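Local coordinates for aminotransferase class-III (Sphaerobacter thermophilus DSM 20745, PDB 6K8H), which is an omega-transaminase of the class-III aminotransferase family, with the fold shared by pyridoxal-phosphate-dependent aminotransferases, at residues Gly8-Tyr12 / Asp58-Arg64; Glu113-Ser117 / Tyr264-Ser269; Arg146-Asp151 / Ser193-Phe199. One frame throughout, in Å; residues are numbered along the deposited sequence.

Contacts 2 and 3 belong to the large body of the aminotransferase fold, whereas contact 1 lies across the chain's centre from both, with centres about 39 and 42 Å away. Contact 3 is a buried pairing of two parallel strands, built from backbone bonds and hydrophobic side chains. Contact 2, partly buried, joins the end of one helix to the approach of another through an arginine lying over a tyrosine face, a side-chain hydrogen bond and two waters. Contact 1, also partly buried, holds the N-terminal loop by a glutamate that accepts backbone N-H groups and an arginine that donates to an asparagine. No secondary-structure element is common to any two contacts.

Contact 1. Residues Gly8-Tyr12 / Asp58-Arg64; sequences GGNVY and DADGEER
Glu62 meets Gly8-Val11 through its carboxylate, which the N-terminal loop wraps with its backbone N-H groups. From CB, which points toward the loop, the chain runs out extended, CG anti to the backbone N (chi1 -175°). CG lies over one face of the Arg64 guanidinium and 3.9 Å from Gly8 N. Beyond CD the two oxygens divide the loop between them. Glu62 OE2 takes Asn10 N at 2.8 Å on its syn lone pair and accepts a weak bond from Gly8 N. Glu62 OE1 receives Val11 N at 3.0 Å, also syn and nearly straight (165°), and touches Val11 CG2 at 3.4 Å.

Arg64 adds a second tie. Its NH2 bonds Asn10 OD1 at 3.1 Å, in the plane of the amide carbonyl, and the two flat groups are nearly coplanar. Arg64 NH1 forms a salt bridge with Asp58 OD2 at 3.0 Å, while NE binds Met407 O, together fixing the group's rotation. Asp58, Glu62 and Arg64 form a salt-bridge network, though Glu62 OE2, well out of the guanidinium plane, meets Arg64 NH2 by charge alone. The Tyr12 ring stands almost upright to the guanidinium (83°). A water accepts from Tyr12 N and Arg64 NH2 and donates to Asp58 OD2 and, weakly, to Glu62 OE1.

Asp60 OD2 packs against Tyr12 CB at 3.3 Å, yet its carboxylate mainly serves Ala18 N and Ala19 N at the start of helix 18-29. The type I turn Asp58-Gly61 links strands 55-58 and 63-66 as a hairpin, and Asn10 ND2 reaches Glu404 O of helix 393-408 beside it.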
loop_
_atom_site.group_PDB
_atom_site.type_symbol
_atom_site.label_atom_id
_atom_site.label_comp_id
_atom_site.label_asym_id
_atom_site.label_seq_id
_atom_site.Cartn_x
_atom_site.Cartn_y
_atom_site.Cartn_z
ATOM N N GLY B 8 -13.250 -14.326 30.025
ATOM C CA GLY B 8 -13.983 -15.521 30.400
ATOM C C GLY B 8 -13.323 -16.805 29.922
ATOM O O GLY B 8 -13.993 -17.814 29.703
ATOM N N GLY B 9 -12.003 -16.765 29.758
ATOM C CA GLY B 9 -11.241 -17.939 29.386
ATOM C C GLY B 9 -11.356 -18.372 27.935
ATOM O O GLY B 9 -11.605 -19.548 27.668
ATOM N N ASN B 10 -11.149 -17.449 26.987
ATOM C CA ASN B 10 -11.050 -17.778 25.559
ATOM C C ASN B 10 -12.270 -18.540 25.034
ATOM O O ASN B 10 -12.152 -19.609 24.438
ATOM C CB ASN B 10 -9.767 -18.568 25.291
ATOM C CG ASN B 10 -8.528 -17.734 25.508
ATOM O OD1 ASN B 10 -8.535 -16.531 25.249
ATOM N ND2 ASN B 10 -7.463 -18.356 25.998
ATOM N N VAL B 11 -13.465 -17.989 25.254
ATOM C CA VAL B 11 -14.649 -18.741 24.852
ATOM C C VAL B 11 -14.753 -18.882 23.334
ATOM O O VAL B 11 -15.432 -19.798 22.850
ATOM C CB VAL B 11 -15.929 -18.108 25.437
ATOM C CG1 VAL B 11 -15.797 -17.961 26.940
ATOM C CG2 VAL B 11 -16.213 -16.764 24.807
ATOM N N TYR B 12 -14.050 -18.042 22.566
ATOM C CA TYR B 12 -14.135 -18.119 21.107
ATOM C C TYR B 12 -13.660 -19.458 20.572
ATOM O O TYR B 12 -14.029 -19.824 19.452
ATOM C CB TYR B 12 -13.321 -16.991 20.453
ATOM C CG TYR B 12 -11.819 -17.231 20.410
ATOM C CD1 TYR B 12 -11.009 -16.948 21.508
ATOM C CD2 TYR B 12 -11.213 -17.725 19.269
ATOM C CE1 TYR B 12 -9.634 -17.170 21.463
ATOM C CE2 TYR B 12 -9.850 -17.949 19.215
ATOM C CZ TYR B 12 -9.065 -17.684 20.317
ATOM O OH TYR B 12 -7.698 -17.903 20.246
ATOM N N ASP B 58 -14.239 -8.927 21.404
ATOM C CA ASP B 58 -14.312 -9.866 20.300
ATOM C C ASP B 58 -15.767 -10.247 20.017
ATOM O O ASP B 58 -16.697 -9.849 20.729
ATOM C CB ASP B 58 -13.376 -11.082 20.540
ATOM C CG ASP B 58 -13.909 -12.147 21.515
ATOM O OD1 ASP B 58 -15.088 -12.140 21.945
ATOM O OD2 ASP B 58 -13.078 -13.034 21.860
ATOM N N ALA B 59 -15.955 -10.978 18.914
ATOM C CA ALA B 59 -17.288 -11.273 18.401
ATOM C C ALA B 59 -18.083 -12.146 19.361
ATOM O O ALA B 59 -19.306 -12.257 19.218
ATOM C CB ALA B 59 -17.184 -11.934 17.018
ATOM N N ASP B 60 -17.409 -12.770 20.327
ATOM C CA ASP B 60 -18.051 -13.548 21.374
ATOM C C ASP B 60 -18.237 -12.762 22.667
ATOM O O ASP B 60 -18.581 -13.356 23.694
ATOM C CB ASP B 60 -17.236 -14.811 21.644
ATOM C CG ASP B 60 -17.252 -15.762 20.469
ATOM O OD1 ASP B 60 -18.250 -16.489 20.333
ATOM O OD2 ASP B 60 -16.286 -15.761 19.670
ATOM N N GLY B 61 -18.025 -11.447 22.643
ATOM C CA GLY B 61 -18.260 -10.614 23.806
ATOM C C GLY B 61 -17.144 -10.584 24.834
ATOM O O GLY B 61 -17.295 -9.911 25.862
ATOM N N GLU B 62 -16.042 -11.297 24.608
ATOM C CA GLU B 62 -14.949 -11.337 25.575
ATOM C C GLU B 62 -14.097 -10.077 25.429
ATOM O O GLU B 62 -13.667 -9.737 24.326
ATOM C CB GLU B 62 -14.112 -12.600 25.364
ATOM C CG GLU B 62 -12.981 -12.835 26.388
ATOM C CD GLU B 62 -12.671 -14.323 26.566
ATOM O OE1 GLU B 62 -13.480 -15.146 26.089
ATOM O OE2 GLU B 62 -11.631 -14.671 27.176
ATOM N N GLU B 63 -13.870 -9.375 26.533
ATOM C CA GLU B 63 -13.119 -8.128 26.509
ATOM C C GLU B 63 -11.704 -8.337 27.022
ATOM O O GLU B 63 -11.487 -9.038 28.014
ATOM C CB GLU B 63 -13.820 -7.057 27.344
ATOM C CG GLU B 63 -15.313 -7.036 27.150
ATOM C CD GLU B 63 -15.956 -5.771 27.683
ATOM O OE1 GLU B 63 -15.351 -5.115 28.565
ATOM O OE2 GLU B 63 -17.064 -5.432 27.210
ATOM N N ARG B 64 -10.739 -7.716 26.354
ATOM C CA ARG B 64 -9.353 -7.812 26.788
ATOM C C ARG B 64 -8.707 -6.435 26.705
ATOM O O ARG B 64 -9.069 -5.616 25.858
ATOM C CB ARG B 64 -8.561 -8.821 25.936
ATOM C CG ARG B 64 -9.172 -10.228 25.842
ATOM C CD ARG B 64 -8.439 -11.099 24.801
ATOM N NE ARG B 64 -8.927 -12.487 24.804
ATOM C CZ ARG B 64 -9.925 -12.951 24.049
ATOM N NH1 ARG B 64 -10.562 -12.146 23.204
ATOM N NH2 ARG B 64 -10.282 -14.236 24.124
HETATM O O HOH W 1 -12.981 -15.186 23.574
#

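Contact 2. Residues Glu113-Ser117 / Tyr264-Ser269; sequences ERVPS and YGGMQS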
loop_
_atom_site.group_PDB
_atom_site.type_symbol
_atom_site.label_atom_id
_atom_site.label_comp_id
_atom_site.label_asym_id
_atom_site.label_seq_id
_atom_site.Cartn_x
_atom_site.Cartn_y
_atom_site.Cartn_z
ATOM N N GLU B 113 9.093 19.109 11.152
ATOM C CA GLU B 113 9.450 19.903 12.325
ATOM C C GLU B 113 9.970 19.014 13.446
ATOM O O GLU B 113 10.900 19.397 14.168
ATOM C CB GLU B 113 8.247 20.716 12.812
ATOM C CG GLU B 113 8.089 22.079 12.137
ATOM C CD GLU B 113 6.633 22.563 12.065
ATOM O OE1 GLU B 113 5.821 22.225 12.968
ATOM O OE2 GLU B 113 6.308 23.294 11.097
ATOM N N ARG B 114 9.410 17.810 13.584
ATOM C CA ARG B 114 9.744 16.976 14.738
ATOM C C ARG B 114 11.021 16.155 14.548
ATOM O O ARG B 114 11.771 15.969 15.511
ATOM C CB ARG B 114 8.589 16.033 15.051
ATOM C CG ARG B 114 7.364 16.733 15.582
ATOM C CD ARG B 114 6.428 15.744 16.242
ATOM N NE ARG B 114 5.255 16.420 16.762
ATOM C CZ ARG B 114 4.341 15.837 17.521
ATOM N NH1 ARG B 114 4.472 14.550 17.829
ATOM N NH2 ARG B 114 3.303 16.544 17.963
ATOM N N VAL B 115 11.266 15.623 13.358
ATOM C CA VAL B 115 12.388 14.705 13.110
ATOM C C VAL B 115 13.479 15.439 12.399
ATOM O O VAL B 115 13.285 15.904 11.248
ATOM C CB VAL B 115 11.946 13.472 12.303
ATOM C CG1 VAL B 115 13.112 12.494 12.182
ATOM C CG2 VAL B 115 10.712 12.793 12.908
ATOM N N PRO B 116 14.692 15.560 12.963
ATOM C CA PRO B 116 15.734 16.397 12.346
ATOM C C PRO B 116 16.129 15.973 10.935
ATOM O O PRO B 116 16.236 16.833 10.053
ATOM C CB PRO B 116 16.907 16.256 13.322
ATOM C CG PRO B 116 16.231 16.010 14.663
ATOM C CD PRO B 116 15.046 15.126 14.332
ATOM N N SER B 117 16.336 14.673 10.693
ATOM C CA SER B 117 16.719 14.191 9.367
ATOM C C SER B 117 15.661 14.459 8.306
ATOM O O SER B 117 15.976 14.403 7.113
ATOM C CB SER B 117 17.028 12.685 9.409
ATOM O OG SER B 117 15.836 11.916 9.331
ATOM N N TYR B 264 9.774 11.867 20.603
ATOM C CA TYR B 264 9.249 12.985 19.814
ATOM C C TYR B 264 9.926 13.073 18.448
ATOM O O TYR B 264 9.268 13.345 17.434
ATOM C CB TYR B 264 9.428 14.292 20.595
ATOM C CG TYR B 264 8.606 15.480 20.088
ATOM C CD1 TYR B 264 7.246 15.562 20.344
ATOM C CD2 TYR B 264 9.201 16.513 19.381
ATOM C CE1 TYR B 264 6.491 16.632 19.906
ATOM C CE2 TYR B 264 8.454 17.601 18.936
ATOM C CZ TYR B 264 7.098 17.650 19.195
ATOM O OH TYR B 264 6.342 18.723 18.757
ATOM N N GLY B 265 11.228 12.788 18.395
ATOM C CA GLY B 265 11.989 12.815 17.158
ATOM C C GLY B 265 12.422 11.447 16.656
ATOM O O GLY B 265 13.402 11.337 15.913
ATOM N N GLY B 266 11.729 10.393 17.070
ATOM C CA GLY B 266 12.029 9.061 16.596
ATOM C C GLY B 266 13.193 8.395 17.317
ATOM O O GLY B 266 13.942 8.995 18.106
ATOM N N MET B 267 13.334 7.099 17.030
ATOM C CA MET B 267 14.438 6.343 17.610
ATOM C C MET B 267 15.773 6.860 17.102
ATOM O O MET B 267 16.766 6.820 17.833
ATOM C CB MET B 267 14.297 4.853 17.302
ATOM C CG MET B 267 15.175 3.976 18.171
ATOM S SD MET B 267 14.819 4.262 19.917
ATOM C CE MET B 267 15.870 3.053 20.708
ATOM N N GLN B 268 15.814 7.375 15.868
ATOM C CA GLN B 268 17.048 7.991 15.385
ATOM C C GLN B 268 17.487 9.137 16.291
ATOM O O GLN B 268 18.684 9.330 16.524
ATOM C CB GLN B 268 16.871 8.491 13.952
ATOM C CG GLN B 268 15.760 9.503 13.767
ATOM C CD GLN B 268 15.495 9.782 12.295
ATOM O OE1 GLN B 268 16.010 10.741 11.740
ATOM N NE2 GLN B 268 14.722 8.913 11.650
ATOM N N SER B 269 16.533 9.898 16.827
ATOM C CA SER B 269 16.906 10.960 17.759
ATOM C C SER B 269 17.386 10.374 19.074
ATOM O O SER B 269 18.319 10.902 19.694
ATOM C CB SER B 269 15.739 11.920 17.984
ATOM O OG SER B 269 15.603 12.771 16.852
HETATM O O HOH W 2 6.493 12.771 17.087
HETATM O O HOH W 3 16.870 12.770 12.961
#
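Val115, where the chain leaves helix 102-114, passes Gly265 with their CA atoms 4.5 Å apart, and Arg114 O rests 3.6 Å from Gly265 CA. On one flank Arg114 lies across the face of Tyr264. Its CD forms a CH-pi contact 3.8 Å from the ring centroid, and Tyr264 CE1 sits over the centre of the guanidinium, 3.3 Å above its plane, with the two planes 23° apart. A water in the guanidinium plane joins Arg114 NH1 to Tyr264 O, and Met332 O and Leu335 O accept weak bonds from the arginine.

On the other flank Ser117 OG donates to Gln268 OE1 at 2.7 Å, meeting a lone pair in the carbonyl plane. Gln268 CG sits between its backbone N and carbonyl carbon (chi1 59°), and the extended chain carries OE1 to Ser117. A second water bridges Ser117 N to the same oxygen, while Val115 CG1 presses on Gln268 OE1 at 3.4 Å. Bonds from Gln268 NE2 to Glu256 OE2 and to Thr278 OG1 of strand 277-281 are consistent with this amide orientation. Between the flanks Ser269 OG bonds back to Gly265 O at 2.8 Å, and Pro116 CD packs against Ser269 OG at 3.5 Å.

The contact thus packs the exit of helix 102-114 on the entry to helix 266-271. Tyr264 also leans on Pro337 and Phe340 of helix 337-361.

Contact 3. Residues Arg146-Asp151 / Ser193-Phe199; sequences RIAKFD and SVVVLPF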
loop_
_atom_site.group_PDB
_atom_site.type_symbol
_atom_site.label_atom_id
_atom_site.label_comp_id
_atom_site.label_asym_id
_atom_site.label_seq_id
_atom_site.Cartn_x
_atom_site.Cartn_y
_atom_site.Cartn_z
ATOM N N ARG B 146 21.987 -2.932 -5.943
ATOM C CA ARG B 146 21.791 -3.799 -4.786
ATOM C C ARG B 146 21.475 -3.007 -3.518
ATOM O O ARG B 146 21.769 -1.817 -3.397
ATOM C CB ARG B 146 23.024 -4.666 -4.537
ATOM C CG ARG B 146 23.330 -5.609 -5.672
ATOM C CD ARG B 146 24.512 -6.488 -5.366
ATOM N NE ARG B 146 24.595 -7.562 -6.348
ATOM C CZ ARG B 146 25.482 -8.550 -6.313
ATOM N NH1 ARG B 146 26.380 -8.598 -5.337
ATOM N NH2 ARG B 146 25.474 -9.483 -7.262
ATOM N N ILE B 147 20.900 -3.710 -2.542
ATOM C CA ILE B 147 20.674 -3.152 -1.219
ATOM C C ILE B 147 21.174 -4.145 -0.181
ATOM O O ILE B 147 21.328 -5.338 -0.447
ATOM C CB ILE B 147 19.186 -2.825 -0.957
ATOM C CG1 ILE B 147 18.413 -4.124 -0.712
ATOM C CG2 ILE B 147 18.605 -2.016 -2.122
ATOM C CD1 ILE B 147 17.015 -3.935 -0.177
ATOM N N ALA B 148 21.423 -3.630 1.016
ATOM C CA ALA B 148 21.790 -4.439 2.162
ATOM C C ALA B 148 20.720 -4.282 3.229
ATOM O O ALA B 148 20.182 -3.188 3.424
ATOM C CB ALA B 148 23.161 -4.031 2.719
ATOM N N LYS B 149 20.403 -5.385 3.892
ATOM C CA LYS B 149 19.517 -5.381 5.061
ATOM C C LYS B 149 20.063 -6.380 6.067
ATOM O O LYS B 149 21.033 -7.083 5.791
ATOM C CB LYS B 149 18.074 -5.721 4.688
ATOM C CG LYS B 149 17.928 -7.092 4.052
ATOM C CD LYS B 149 16.485 -7.518 4.093
ATOM C CE LYS B 149 16.073 -7.893 5.494
ATOM N NZ LYS B 149 14.779 -8.631 5.485
ATOM N N PHE B 150 19.431 -6.465 7.235
ATOM C CA PHE B 150 19.948 -7.273 8.332
ATOM C C PHE B 150 19.151 -8.566 8.501
ATOM O O PHE B 150 17.921 -8.571 8.415
ATOM C CB PHE B 150 19.978 -6.448 9.627
ATOM C CG PHE B 150 21.029 -5.368 9.596
ATOM C CD1 PHE B 150 20.775 -4.145 8.992
ATOM C CD2 PHE B 150 22.306 -5.617 10.081
ATOM C CE1 PHE B 150 21.765 -3.162 8.913
ATOM C CE2 PHE B 150 23.296 -4.641 10.016
ATOM C CZ PHE B 150 23.022 -3.408 9.433
ATOM N N ASP B 151 19.884 -9.652 8.740
ATOM C CA ASP B 151 19.319 -10.990 8.887
ATOM C C ASP B 151 18.219 -11.031 9.946
ATOM O O ASP B 151 18.362 -10.474 11.040
ATOM C CB ASP B 151 20.441 -11.954 9.259
ATOM C CG ASP B 151 20.074 -13.395 9.029
ATOM O OD1 ASP B 151 19.231 -13.664 8.156
ATOM O OD2 ASP B 151 20.644 -14.272 9.703
ATOM N N SER B 193 20.582 -10.051 -5.361
ATOM C CA SER B 193 20.680 -8.594 -5.249
ATOM C C SER B 193 20.660 -8.068 -3.810
ATOM O O SER B 193 20.753 -6.853 -3.631
ATOM C CB SER B 193 19.563 -7.914 -6.040
ATOM O OG SER B 193 18.334 -8.065 -5.346
ATOM N N VAL B 194 20.505 -8.912 -2.789
ATOM C CA VAL B 194 20.366 -8.445 -1.407
ATOM C C VAL B 194 21.561 -8.947 -0.602
ATOM O O VAL B 194 21.840 -10.151 -0.581
ATOM C CB VAL B 194 19.036 -8.888 -0.766
ATOM C CG1 VAL B 194 18.940 -8.368 0.669
ATOM C CG2 VAL B 194 17.873 -8.372 -1.583
ATOM N N VAL B 195 22.293 -8.016 0.008
ATOM C CA VAL B 195 23.412 -8.329 0.896
ATOM C C VAL B 195 22.878 -8.371 2.325
ATOM O O VAL B 195 22.395 -7.353 2.838
ATOM C CB VAL B 195 24.537 -7.284 0.761
ATOM C CG1 VAL B 195 25.675 -7.563 1.772
ATOM C CG2 VAL B 195 25.085 -7.230 -0.660
ATOM N N VAL B 196 22.984 -9.530 2.978
ATOM C CA VAL B 196 22.410 -9.744 4.309
ATOM C C VAL B 196 23.511 -9.607 5.357
ATOM O O VAL B 196 24.471 -10.385 5.373
ATOM C CB VAL B 196 21.720 -11.115 4.414
ATOM C CG1 VAL B 196 20.993 -11.222 5.743
ATOM C CG2 VAL B 196 20.723 -11.313 3.260
ATOM N N LEU B 197 23.359 -8.621 6.248
ATOM C CA LEU B 197 24.302 -8.192 7.266
ATOM C C LEU B 197 23.906 -8.725 8.637
ATOM O O LEU B 197 22.740 -9.046 8.884
ATOM C CB LEU B 197 24.378 -6.660 7.324
ATOM C CG LEU B 197 24.509 -5.905 5.996
ATOM C CD1 LEU B 197 24.245 -4.429 6.203
ATOM C CD2 LEU B 197 25.882 -6.125 5.408
ATOM N N PRO B 198 24.869 -8.842 9.558
ATOM C CA PRO B 198 24.542 -9.264 10.933
ATOM C C PRO B 198 24.232 -8.102 11.872
ATOM O O PRO B 198 25.103 -7.255 12.126
ATOM C CB PRO B 198 25.809 -10.011 11.374
ATOM C CG PRO B 198 26.928 -9.369 10.575
ATOM C CD PRO B 198 26.317 -8.850 9.283
ATOM N N PHE B 199 23.004 -8.054 12.411
ATOM C CA PHE B 199 22.615 -6.935 13.269
ATOM C C PHE B 199 23.490 -6.905 14.522
ATOM O O PHE B 199 23.783 -7.944 15.118
ATOM C CB PHE B 199 21.126 -7.043 13.634
ATOM C CG PHE B 199 20.534 -5.786 14.241
ATOM C CD1 PHE B 199 20.134 -4.724 13.436
ATOM C CD2 PHE B 199 20.377 -5.671 15.614
ATOM C CE1 PHE B 199 19.569 -3.573 13.983
ATOM C CE2 PHE B 199 19.823 -4.516 16.164
ATOM C CZ PHE B 199 19.423 -3.466 15.342
HETATM O O HOH W 4 20.830 -9.727 11.944
#
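Phe150 is clamped between Leu197 and Phe199, the tightly packed part of the side-chain contact. Leu197 CB approaches one face of the ring in a CH-pi contact, 3.9 Å from the centroid, and its CD1 touches Phe150 CZ at 3.6 Å. Over the opposite face comes the edge of Phe199, a T-shaped pair with planes at 87°. Phe150 CG lies anti to its carbonyl carbon (chi1 -70°), which sets the ring beside both partners. Ala148 CB continues this apolar face, 3.7 Å from Leu197 CD1.

Parallel backbone bonds bind the middle: Val195 N to Ile147 O, Lys149 N to Val195 O, and Leu197 N to Lys149 O at 2.8 Å. Asp151 N extends them to Leu197 O, and a water spans Asp151 O and Phe199 N. On the face opposite Phe150, Lys149 CG leans on Val194 CG1 at 3.8 Å; the chain then bends and NZ binds Ala161 O and Val163 O at the end of helix 159-162, and Cys153 O just past the strand.

The start of the pairing is looser. Ile147 N reaches Ser193 O only weakly, at 3.3 Å, and partly exposed Arg146 runs past Ser193 with CB and CG near its carbonyl oxygen before its guanidinium pairs with Glu215.

Strand 194-197 is one of the two outermost strands, within this chain, of the seven-stranded mixed sheet of the fold-type I large domain. Strand 146-150 separates it from strand 216-221, while helix 202-211 covers Phe150 and Leu197, and Phe160 of helix 159-162 covers Ile147.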